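Local coordinates for protein putative O-Methyltransferase (Corynebacterium glutamicum, PDB 3DR5) that probably transfers methyl groups from S-adenosyl-L-methionine to hydroxyl oxygens of a substrate not yet identified, as a class I O-methyltransferase, at residues 156-161 with 207-212. Residues are numbered along the deposited sequence; the frame is centred on the assembly and turned at random.
Sequences GGALVL and LTVVTK
Leu159 and Val210 sit opposite each other as a hydrogen-bonded antiparallel pair, each amide giving a 2.8 Å bond from its N to the other's O. Leu161 and Thr208 repeat the pairing, and beyond the other end Lys212 N bonds to Gly157 O, with Gly156 N closing the ladder on Lys212 O.

The strands come closest at the non-hydrogen-bonded pairs, whose side chains share the face of Ala158, Val160, Val209 and Thr211: the CA atoms of Ala158 and Thr211 are 4.0 Å apart, and Ala158 CB meets Thr211 CB at 4.0 Å. Val160 CG1, anti to its backbone N (chi1 -177°), is modelled 3.3 Å from Leu207 CD1, too short to take literally, while CG2 lies alongside Val209 CB. Leu45 and Leu48 of helix 39-51 cover Val160, and Thr47 of the second subunit packs on Val209 and Thr211. Thr211 CB lies 3.1 Å from Gly157 O; its buried OG1 finds no polar partner in the model, but chi1 is eclipsed (118°) and the hydroxyl's placement doubtful. On the reverse face the Leu159 and Val210 CA atoms stand 5.2 Å apart, and both side chains lean on helix 142-152. The loose side is the partly exposed Gly156-Lys212 end, where the lysine chain leads away from the neighbouring strand and hands NZ to the carbonyls of Trp150 and Leu153.

Strand 157-161 also bonds to parallel strand 130-135. Strand 207-212 is the one reversed strand, inserted between the parallel strands 157-161 and 196-201; with order 3-2-1-4-5-7-6, this is the signature of the Rossmann-like class I methyltransferase fold.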
# COMPACT_ATOMS: atom_id res chain seq x y z
N GLY A 156 0.68 -6.17 12.40
CA GLY A 156 -0.09 -6.17 11.16
C GLY A 156 -0.57 -4.72 10.96
O GLY A 156 -1.22 -4.38 9.95
N GLY A 157 -0.24 -3.84 11.92
CA GLY A 157 -0.64 -2.44 11.86
C GLY A 157 0.37 -1.56 11.16
O GLY A 157 1.57 -1.83 11.19
N ALA A 158 -0.11 -0.49 10.54
CA ALA A 158 0.75 0.40 9.79
C ALA A 158 0.77 1.84 10.23
O ALA A 158 -0.28 2.43 10.50
CB ALA A 158 0.40 0.35 8.31
N LEU A 159 1.97 2.40 10.29
CA LEU A 159 2.16 3.81 10.59
C LEU A 159 2.51 4.42 9.22
O LEU A 159 3.46 4.00 8.56
CB LEU A 159 3.34 4.02 11.56
CG LEU A 159 3.79 5.47 11.79
CD1 LEU A 159 2.66 6.29 12.41
CD2 LEU A 159 5.00 5.45 12.71
N VAL A 160 1.72 5.41 8.80
CA VAL A 160 1.94 6.09 7.52
C VAL A 160 2.39 7.53 7.74
O VAL A 160 1.65 8.34 8.30
CB VAL A 160 0.66 6.07 6.66
CG1 VAL A 160 0.92 6.71 5.31
CG2 VAL A 160 0.19 4.62 6.47
N LEU A 161 3.61 7.84 7.29
CA LEU A 161 4.19 9.18 7.47
C LEU A 161 4.30 9.95 6.16
O LEU A 161 5.16 9.68 5.32
CB LEU A 161 5.58 9.06 8.12
CG LEU A 161 5.60 8.24 9.42
CD1 LEU A 161 7.05 8.00 9.87
CD2 LEU A 161 4.82 8.97 10.50
N LEU A 207 6.50 8.97 0.87
CA LEU A 207 5.77 8.36 1.97
C LEU A 207 6.51 7.23 2.65
O LEU A 207 7.06 6.36 1.99
CB LEU A 207 4.43 7.85 1.43
CG LEU A 207 3.37 7.26 2.36
CD1 LEU A 207 2.67 8.39 3.11
CD2 LEU A 207 2.35 6.46 1.56
N THR A 208 6.53 7.24 3.98
CA THR A 208 7.15 6.15 4.70
C THR A 208 6.07 5.44 5.49
O THR A 208 5.40 6.04 6.34
CB THR A 208 8.24 6.61 5.70
OG1 THR A 208 9.26 7.33 5.01
CG2 THR A 208 8.87 5.40 6.39
N VAL A 209 5.85 4.17 5.18
CA VAL A 209 4.88 3.41 5.95
C VAL A 209 5.65 2.28 6.63
O VAL A 209 6.42 1.55 6.01
CB VAL A 209 3.66 2.90 5.06
CG1 VAL A 209 3.95 3.08 3.61
CG2 VAL A 209 3.29 1.48 5.43
N VAL A 210 5.48 2.18 7.93
CA VAL A 210 6.16 1.16 8.68
C VAL A 210 5.10 0.35 9.41
O VAL A 210 4.34 0.85 10.25
CB VAL A 210 7.29 1.80 9.60
CG1 VAL A 210 7.07 3.29 9.72
CG2 VAL A 210 7.38 1.11 10.92
N THR A 211 5.04 -0.93 9.06
CA THR A 211 4.06 -1.78 9.68
C THR A 211 4.73 -2.73 10.67
O THR A 211 5.87 -3.16 10.47
CB THR A 211 3.17 -2.50 8.60
OG1 THR A 211 3.31 -3.92 8.68
CG2 THR A 211 3.50 -2.00 7.22
N LYS A 212 4.02 -3.02 11.75
CA LYS A 212 4.53 -3.88 12.80
C LYS A 212 4.43 -5.32 12.36
O LYS A 212 3.35 -5.86 12.13
CB LYS A 212 3.76 -3.64 14.11
CG LYS A 212 4.34 -4.36 15.31
CD LYS A 212 3.62 -3.99 16.61
CE LYS A 212 4.00 -2.60 17.10
NZ LYS A 212 3.40 -2.30 18.44